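Local coordinates for ethanolamine utilization protein EutJ (Carboxydothermus hydrogenoformans Z-2901, PDB 3H1Q), which probably serves the breakdown of ethanolamine as an actin-like ATPase-fold protein that binds ATP in the cleft between its two lobes, at residues K30-V43 against P260-G272. Numbering follows the deposited sequence.
With ATP (adenosine-5'-triphosphate), chain C.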
ATOM      1  N   LYS A  30      -9.152  16.218  -0.661  1.00 40.51           N
ATOM      2  CA  LYS A  30      -8.349  15.647   0.372  1.00 39.58           C
ATOM      3  C   LYS A  30      -7.135  14.987  -0.287  1.00 39.19           C
ATOM      4  O   LYS A  30      -7.259  14.294  -1.302  1.00 39.24           O
ATOM      5  CB  LYS A  30      -9.162  14.625   1.139  1.00 39.88           C
ATOM      6  CG  LYS A  30     -10.308  15.155   1.975  1.00 40.48           C
ATOM      7  CD  LYS A  30     -10.486  14.177   3.128  1.00 42.42           C
ATOM      8  CE  LYS A  30     -11.918  13.840   3.395  1.00 45.10           C
ATOM      9  NZ  LYS A  30     -12.070  12.448   3.960  1.00 47.17           N
ATOM     10  N   VAL A  31      -5.958  15.214   0.288  1.00 38.51           N
ATOM     11  CA  VAL A  31      -4.729  14.697  -0.274  1.00 37.85           C
ATOM     12  C   VAL A  31      -4.031  13.790   0.734  1.00 38.15           C
ATOM     13  O   VAL A  31      -4.090  14.010   1.952  1.00 37.96           O
ATOM     14  CB  VAL A  31      -3.784  15.823  -0.703  1.00 37.72           C
ATOM     15  CG1 VAL A  31      -2.636  15.268  -1.518  1.00 37.48           C
ATOM     16  CG2 VAL A  31      -4.526  16.858  -1.526  1.00 37.91           C
ATOM     17  N   GLY A  32      -3.393  12.748   0.215  1.00 37.96           N
ATOM     18  CA  GLY A  32      -2.728  11.803   1.053  1.00 38.06           C
ATOM     19  C   GLY A  32      -1.464  11.409   0.361  1.00 38.93           C
ATOM     20  O   GLY A  32      -1.440  11.193  -0.854  1.00 38.87           O
ATOM     21  N   VAL A  33      -0.388  11.355   1.129  1.00 39.67           N
ATOM     22  CA  VAL A  33       0.832  10.831   0.596  1.00 40.71           C
ATOM     23  C   VAL A  33       1.159   9.556   1.357  1.00 41.88           C
ATOM     24  O   VAL A  33       1.033   9.509   2.591  1.00 41.90           O
ATOM     25  CB  VAL A  33       1.953  11.852   0.692  1.00 40.69           C
ATOM     26  CG1 VAL A  33       3.276  11.274   0.119  1.00 40.43           C
ATOM     27  CG2 VAL A  33       1.552  13.120  -0.047  1.00 39.57           C
ATOM     28  N   ASP A  34       1.519   8.519   0.600  1.00 42.83           N
ATOM     29  CA  ASP A  34       1.934   7.254   1.155  1.00 43.83           C
ATOM     30  C   ASP A  34       3.402   7.051   0.887  1.00 43.50           C
ATOM     31  O   ASP A  34       3.822   6.844  -0.271  1.00 43.20           O
ATOM     32  CB  ASP A  34       1.139   6.113   0.537  1.00 44.85           C
ATOM     33  CG  ASP A  34       1.482   4.745   1.160  1.00 49.93           C
ATOM     34  OD1 ASP A  34       0.753   4.349   2.109  1.00 54.71           O
ATOM     35  OD2 ASP A  34       2.474   4.066   0.721  1.00 54.81           O
ATOM     36  N   LEU A  35       4.188   7.102   1.957  1.00 43.47           N
ATOM     37  CA  LEU A  35       5.616   6.833   1.826  1.00 43.86           C
ATOM     38  C   LEU A  35       5.878   5.316   1.896  1.00 44.44           C
ATOM     39  O   LEU A  35       5.127   4.576   2.545  1.00 45.93           O
ATOM     40  CB  LEU A  35       6.417   7.648   2.845  1.00 43.70           C
ATOM     41  CG  LEU A  35       6.263   9.174   2.687  1.00 42.60           C
ATOM     42  CD1 LEU A  35       7.057   9.926   3.723  1.00 41.70           C
ATOM     43  CD2 LEU A  35       6.666   9.638   1.286  1.00 42.19           C
ATOM     44  N   GLY A  36       6.883   4.817   1.192  1.00 43.79           N
ATOM     45  CA  GLY A  36       6.976   3.371   1.087  1.00 42.45           C
ATOM     46  C   GLY A  36       8.281   2.801   0.594  1.00 42.04           C
ATOM     47  O   GLY A  36       9.158   3.500   0.022  1.00 42.56           O
ATOM     48  N   THR A  37       8.392   1.508   0.825  1.00 40.22           N
ATOM     49  CA  THR A  37       9.542   0.726   0.475  1.00 39.20           C
ATOM     50  C   THR A  37       9.760   0.603  -1.017  1.00 38.36           C
ATOM     51  O   THR A  37      10.902   0.529  -1.480  1.00 38.62           O
ATOM     52  CB  THR A  37       9.289  -0.666   0.949  1.00 39.39           C
ATOM     53  OG1 THR A  37       8.719  -0.581   2.259  1.00 39.97           O
ATOM     54  CG2 THR A  37      10.560  -1.461   0.948  1.00 40.79           C
ATOM     55  N   ALA A  38       8.681   0.520  -1.786  1.00 37.23           N
ATOM     56  CA  ALA A  38       8.881   0.217  -3.178  1.00 35.55           C
ATOM     57  C   ALA A  38       8.313   1.293  -4.021  1.00 34.76           C
ATOM     58  O   ALA A  38       8.682   1.387  -5.192  1.00 35.40           O
ATOM     59  CB  ALA A  38       8.306  -1.099  -3.530  1.00 35.71           C
ATOM     60  N   ASP A  39       7.448   2.123  -3.425  1.00 33.21           N
ATOM     61  CA  ASP A  39       6.775   3.210  -4.166  1.00 31.82           C
ATOM     62  C   ASP A  39       6.274   4.377  -3.307  1.00 31.18           C
ATOM     63  O   ASP A  39       6.035   4.238  -2.098  1.00 31.19           O
ATOM     64  CB  ASP A  39       5.594   2.648  -4.973  1.00 31.53           C
ATOM     65  CG  ASP A  39       4.664   1.787  -4.125  1.00 32.09           C
ATOM     66  OD1 ASP A  39       3.907   2.310  -3.231  1.00 28.68           O
ATOM     67  OD2 ASP A  39       4.727   0.547  -4.354  1.00 33.76           O
ATOM     68  N   ILE A  40       6.099   5.528  -3.950  1.00 30.39           N
ATOM     69  CA  ILE A  40       5.474   6.669  -3.327  1.00 30.24           C
ATOM     70  C   ILE A  40       4.229   6.951  -4.144  1.00 30.51           C
ATOM     71  O   ILE A  40       4.243   6.896  -5.398  1.00 30.16           O
ATOM     72  CB  ILE A  40       6.414   7.892  -3.331  1.00 30.64           C
ATOM     73  CG1 ILE A  40       7.605   7.640  -2.415  1.00 31.03           C
ATOM     74  CG2 ILE A  40       5.674   9.190  -2.901  1.00 31.06           C
ATOM     75  CD1 ILE A  40       8.654   8.728  -2.457  1.00 34.30           C
ATOM     76  N   VAL A  41       3.144   7.219  -3.429  1.00 30.52           N
ATOM     77  CA  VAL A  41       1.868   7.418  -4.047  1.00 31.33           C
ATOM     78  C   VAL A  41       1.293   8.694  -3.459  1.00 33.01           C
ATOM     79  O   VAL A  41       1.355   8.925  -2.229  1.00 34.02           O
ATOM     80  CB  VAL A  41       0.887   6.218  -3.800  1.00 31.08           C
ATOM     81  CG1 VAL A  41      -0.533   6.510  -4.394  1.00 30.04           C
ATOM     82  CG2 VAL A  41       1.467   4.924  -4.371  1.00 28.96           C
ATOM     83  N   LEU A  42       0.726   9.515  -4.342  1.00 33.36           N
ATOM     84  CA  LEU A  42      -0.000  10.684  -3.933  1.00 33.46           C
ATOM     85  C   LEU A  42      -1.399  10.491  -4.477  1.00 33.50           C
ATOM     86  O   LEU A  42      -1.549  10.116  -5.645  1.00 33.82           O
ATOM     87  CB  LEU A  42       0.637  11.920  -4.558  1.00 33.95           C
ATOM     88  CG  LEU A  42      -0.264  13.147  -4.644  1.00 35.00           C
ATOM     89  CD1 LEU A  42      -0.132  13.947  -3.373  1.00 35.62           C
ATOM     90  CD2 LEU A  42       0.146  13.960  -5.816  1.00 38.00           C
ATOM     91  N   VAL A  43      -2.401  10.784  -3.643  1.00 33.03           N
ATOM     92  CA  VAL A  43      -3.800  10.531  -3.929  1.00 32.93           C
ATOM     93  C   VAL A  43      -4.687  11.729  -3.522  1.00 33.67           C
ATOM     94  O   VAL A  43      -4.513  12.292  -2.436  1.00 34.12           O
ATOM     95  CB  VAL A  43      -4.243   9.231  -3.208  1.00 33.08           C
ATOM     96  CG1 VAL A  43      -5.756   9.014  -3.233  1.00 31.92           C
ATOM     97  CG2 VAL A  43      -3.525   8.002  -3.816  1.00 33.28           C
ATOM     98  N   PRO A 260      -4.713  -4.254  -4.876  1.00 36.11           N
ATOM     99  CA  PRO A 260      -4.235  -4.314  -3.494  1.00 36.27           C
ATOM    100  C   PRO A 260      -3.324  -3.121  -3.107  1.00 36.10           C
ATOM    101  O   PRO A 260      -3.621  -2.433  -2.104  1.00 36.22           O
ATOM    102  CB  PRO A 260      -3.539  -5.687  -3.408  1.00 36.14           C
ATOM    103  CG  PRO A 260      -3.317  -6.103  -4.820  1.00 35.82           C
ATOM    104  CD  PRO A 260      -4.374  -5.459  -5.646  1.00 35.42           C
ATOM    105  N   LEU A 261      -2.304  -2.847  -3.937  1.00 35.33           N
ATOM    106  CA  LEU A 261      -1.353  -1.730  -3.760  1.00 34.65           C
ATOM    107  C   LEU A 261      -1.951  -0.384  -3.392  1.00 35.05           C
ATOM    108  O   LEU A 261      -1.271   0.436  -2.785  1.00 36.12           O
ATOM    109  CB  LEU A 261      -0.515  -1.536  -5.022  1.00 34.13           C
ATOM    110  CG  LEU A 261       0.774  -0.691  -4.993  1.00 32.09           C
ATOM    111  CD1 LEU A 261       1.751  -1.200  -6.052  1.00 29.07           C
ATOM    112  CD2 LEU A 261       0.564   0.851  -5.120  1.00 27.83           C
ATOM    113  N   LEU A 262      -3.204  -0.159  -3.753  1.00 34.96           N
ATOM    114  CA  LEU A 262      -3.834   1.131  -3.603  1.00 35.52           C
ATOM    115  C   LEU A 262      -4.618   1.312  -2.318  1.00 36.21           C
ATOM    116  O   LEU A 262      -5.106   2.416  -2.001  1.00 35.39           O
ATOM    117  CB  LEU A 262      -4.733   1.393  -4.804  1.00 35.26           C
ATOM    118  CG  LEU A 262      -3.893   1.700  -6.032  1.00 35.28           C
ATOM    119  CD1 LEU A 262      -4.750   1.709  -7.287  1.00 32.39           C
ATOM    120  CD2 LEU A 262      -3.202   3.048  -5.798  1.00 35.33           C
ATOM    121  N   VAL A 263      -4.760   0.245  -1.557  1.00 37.56           N
ATOM    122  CA  VAL A 263      -5.745   0.358  -0.472  1.00 39.19           C
ATOM    123  C   VAL A 263      -5.303   1.371   0.581  1.00 40.10           C
ATOM    124  O   VAL A 263      -6.094   2.242   0.935  1.00 40.90           O
ATOM    125  CB  VAL A 263      -6.201  -1.016   0.148  1.00 39.07           C
ATOM    126  CG1 VAL A 263      -7.259  -0.805   1.234  1.00 36.60           C
ATOM    127  CG2 VAL A 263      -6.720  -1.935  -0.949  1.00 38.72           C
ATOM    128  N   THR A 264      -4.049   1.275   1.042  1.00 40.70           N
ATOM    129  CA  THR A 264      -3.564   2.164   2.095  1.00 41.45           C
ATOM    130  C   THR A 264      -3.513   3.585   1.574  1.00 40.79           C
ATOM    131  O   THR A 264      -4.087   4.481   2.201  1.00 39.97           O
ATOM    132  CB  THR A 264      -2.168   1.753   2.675  1.00 42.28           C
ATOM    133  OG1 THR A 264      -2.189   0.371   3.058  1.00 44.65           O
ATOM    134  CG2 THR A 264      -1.818   2.597   3.915  1.00 42.44           C
ATOM    135  N   PRO A 265      -2.835   3.799   0.423  1.00 40.77           N
ATOM    136  CA  PRO A 265      -2.805   5.144  -0.137  1.00 41.32           C
ATOM    137  C   PRO A 265      -4.194   5.819  -0.135  1.00 42.77           C
ATOM    138  O   PRO A 265      -4.333   6.941   0.386  1.00 43.49           O
ATOM    139  CB  PRO A 265      -2.285   4.909  -1.541  1.00 41.03           C
ATOM    140  CG  PRO A 265      -1.401   3.711  -1.402  1.00 39.86           C
ATOM    141  CD  PRO A 265      -2.052   2.848  -0.391  1.00 40.27           C
ATOM    142  N   LEU A 266      -5.221   5.133  -0.640  1.00 43.67           N
ATOM    143  CA  LEU A 266      -6.550   5.703  -0.666  1.00 44.39           C
ATOM    144  C   LEU A 266      -6.998   5.982   0.737  1.00 45.54           C
ATOM    145  O   LEU A 266      -7.726   6.946   0.973  1.00 46.48           O
ATOM    146  CB  LEU A 266      -7.552   4.771  -1.335  1.00 44.19           C
ATOM    147  CG  LEU A 266      -9.043   5.123  -1.143  1.00 44.60           C
ATOM    148  CD1 LEU A 266      -9.469   6.383  -1.893  1.00 44.38           C
ATOM    149  CD2 LEU A 266      -9.920   3.949  -1.560  1.00 44.91           C
ATOM    150  N   GLY A 267      -6.594   5.130   1.669  1.00 46.45           N
ATOM    151  CA  GLY A 267      -6.994   5.300   3.075  1.00 48.17           C
ATOM    152  C   GLY A 267      -6.408   6.560   3.714  1.00 48.93           C
ATOM    153  O   GLY A 267      -7.111   7.299   4.393  1.00 48.89           O
ATOM    154  N   ILE A 268      -5.119   6.804   3.481  1.00 49.83           N
ATOM    155  CA  ILE A 268      -4.468   8.004   3.971  1.00 50.74           C
ATOM    156  C   ILE A 268      -5.208   9.239   3.466  1.00 51.95           C
ATOM    157  O   ILE A 268      -5.672  10.077   4.264  1.00 52.13           O
ATOM    158  CB  ILE A 268      -3.008   8.061   3.544  1.00 50.46           C
ATOM    159  CG1 ILE A 268      -2.227   6.918   4.178  1.00 50.19           C
ATOM    160  CG2 ILE A 268      -2.391   9.326   4.031  1.00 50.50           C
ATOM    161  CD1 ILE A 268      -0.937   6.636   3.501  1.00 49.04           C
ATOM    162  N   ALA A 269      -5.355   9.339   2.146  1.00 53.05           N
ATOM    163  CA  ALA A 269      -6.096  10.458   1.569  1.00 53.86           C
ATOM    164  C   ALA A 269      -7.414  10.702   2.307  1.00 54.63           C
ATOM    165  O   ALA A 269      -7.891  11.824   2.363  1.00 54.95           O
ATOM    166  CB  ALA A 269      -6.331  10.246   0.094  1.00 53.38           C
ATOM    167  N   LEU A 270      -7.985   9.671   2.913  1.00 55.53           N
ATOM    168  CA  LEU A 270      -9.251   9.863   3.598  1.00 57.15           C
ATOM    169  C   LEU A 270      -9.137  10.737   4.834  1.00 58.70           C
ATOM    170  O   LEU A 270     -10.154  11.219   5.376  1.00 58.63           O
ATOM    171  CB  LEU A 270      -9.893   8.529   3.933  1.00 56.85           C
ATOM    172  CG  LEU A 270     -10.517   7.853   2.717  1.00 56.49           C
ATOM    173  CD1 LEU A 270     -11.539   6.845   3.196  1.00 55.05           C
ATOM    174  CD2 LEU A 270     -11.171   8.900   1.781  1.00 54.35           C
ATOM    175  N   PHE A 271      -7.895  10.961   5.264  1.00 60.42           N
ATOM    176  CA  PHE A 271      -7.652  11.746   6.472  1.00 62.10           C
ATOM    177  C   PHE A 271      -7.502  13.230   6.193  1.00 62.53           C
ATOM    178  O   PHE A 271      -8.152  14.046   6.866  1.00 63.11           O
ATOM    179  CB  PHE A 271      -6.464  11.200   7.263  1.00 62.36           C
ATOM    180  CG  PHE A 271      -6.758   9.897   7.943  1.00 64.26           C
ATOM    181  CD1 PHE A 271      -8.029   9.648   8.475  1.00 65.42           C
ATOM    182  CD2 PHE A 271      -5.774   8.916   8.060  1.00 65.69           C
ATOM    183  CE1 PHE A 271      -8.319   8.437   9.101  1.00 65.59           C
ATOM    184  CE2 PHE A 271      -6.054   7.704   8.692  1.00 66.16           C
ATOM    185  CZ  PHE A 271      -7.327   7.469   9.213  1.00 65.80           C
ATOM    186  N   GLY A 272      -6.659  13.570   5.214  1.00 62.32           N
ATOM    187  CA  GLY A 272      -6.536  14.946   4.732  1.00 62.03           C
ATOM    188  C   GLY A 272      -7.872  15.610   4.451  1.00 61.62           C
ATOM    189  O   GLY A 272      -8.112  16.758   4.823  1.00 61.37           O
TER
HETATM  190  PG  ATP C 301       3.388   0.186   1.538  1.00 69.41           P
HETATM  191  O1G ATP C 301       2.727   0.807   0.317  1.00 69.91           O
HETATM  192  O2G ATP C 301       2.916  -1.210   1.842  1.00 71.40           O
HETATM  193  O3G ATP C 301       3.284   1.047   2.791  1.00 69.72           O
HETATM  194  PB  ATP C 301       5.402  -0.128  -0.375  1.00 64.16           P
HETATM  195  O1B ATP C 301       6.847  -0.455  -0.542  1.00 64.68           O
HETATM  196  O2B ATP C 301       4.906   1.067  -1.141  1.00 66.77           O
HETATM  197  O3B ATP C 301       4.943  -0.044   1.161  1.00 64.61           O
HETATM  198  PA  ATP C 301       3.353  -1.700  -1.818  1.00 57.17           P
HETATM  199  O1A ATP C 301       3.127  -0.505  -2.698  1.00 56.29           O
HETATM  200  O2A ATP C 301       2.229  -2.153  -0.922  1.00 55.29           O
HETATM  201  O3A ATP C 301       4.607  -1.467  -0.816  1.00 63.50           O
HETATM  202  O5' ATP C 301       3.932  -2.910  -2.695  1.00 56.68           O
HETATM  203  C5' ATP C 301       5.119  -2.869  -3.468  1.00 58.21           C
HETATM  204  C4' ATP C 301       5.321  -4.307  -3.896  1.00 62.29           C
HETATM  205  O4' ATP C 301       4.173  -4.742  -4.631  1.00 65.86           O
HETATM  206  C3' ATP C 301       6.497  -4.447  -4.833  1.00 65.06           C
HETATM  207  O3' ATP C 301       7.319  -5.557  -4.457  1.00 68.18           O
HETATM  208  C2' ATP C 301       5.892  -4.794  -6.168  1.00 66.13           C
HETATM  209  O2' ATP C 301       6.730  -5.676  -6.905  1.00 63.00           O
HETATM  210  C1' ATP C 301       4.560  -5.432  -5.817  1.00 69.17           C
HETATM  211  N9  ATP C 301       3.735  -5.327  -7.069  1.00 75.57           N
HETATM  212  C8  ATP C 301       3.295  -4.212  -7.693  1.00 76.49           C
HETATM  213  N7  ATP C 301       2.652  -4.504  -8.857  1.00 77.74           N
HETATM  214  C5  ATP C 301       2.680  -5.838  -9.018  1.00 79.11           C
HETATM  215  C6  ATP C 301       2.184  -6.827 -10.015  1.00 79.60           C
HETATM  216  N6  ATP C 301       1.500  -6.445 -11.118  1.00 79.02           N
HETATM  217  N1  ATP C 301       2.432  -8.143  -9.787  1.00 80.16           N
HETATM  218  C2  ATP C 301       3.103  -8.585  -8.709  1.00 79.77           C
HETATM  219  N3  ATP C 301       3.570  -7.748  -7.757  1.00 80.58           N
HETATM  220  C4  ATP C 301       3.401  -6.383  -7.846  1.00 79.28           C
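Lys30 NZ donates a hydrogen bond to Leu270 O, 2.7 Å away, standing above the carbonyl plane with a C=O...N angle of 122°. A bend at chi3 curls the lysine chain around the C-terminal turn, and the middle of the chain lies alongside Gly272. Further along strand 30-34, Gly32 lets the helix come close, its CA 3.7 Å from Ala269 CA. The axes of strand 30-34 and helix 263-269 approach to 6.4 Å, running at 137° to each other. Ile268 drapes its CG2 over Gly32 CA and ends with CD1 beside the carboxylate of Asp34. Val43, on the neighbouring antiparallel strand, divides its branches: CG1 reaches Ala269 CB at 3.6 Å, while CG2 meets the ring of Pro265. The same ring takes Val41 CG1 on its CB, at 3.7 Å, and carries Asp34 against its CG. Strands 30-34 and 39-43 form the first beta-hairpin of an actin-like ATPase lobe, whose turn, as in the phosphate-1 loop of this superfamily, faces the triphosphate; Thr37 and Ala38 bind ATP there. Asp34 turns its carboxylate away from its own backbone N (chi1 -176°); OD2 then faces the gamma-phosphate, 3.3 Å from O1G of ATP, and OD1 stays near Thr264 CG2. Thr264 OG1 itself is hydrogen-bonded to Asp145 in the other sheet. The isobutyl end of Leu261 packs beside the alpha-phosphate, and its CD1 lies near Asp39, whose carboxylate also faces the alpha- and beta-phosphates.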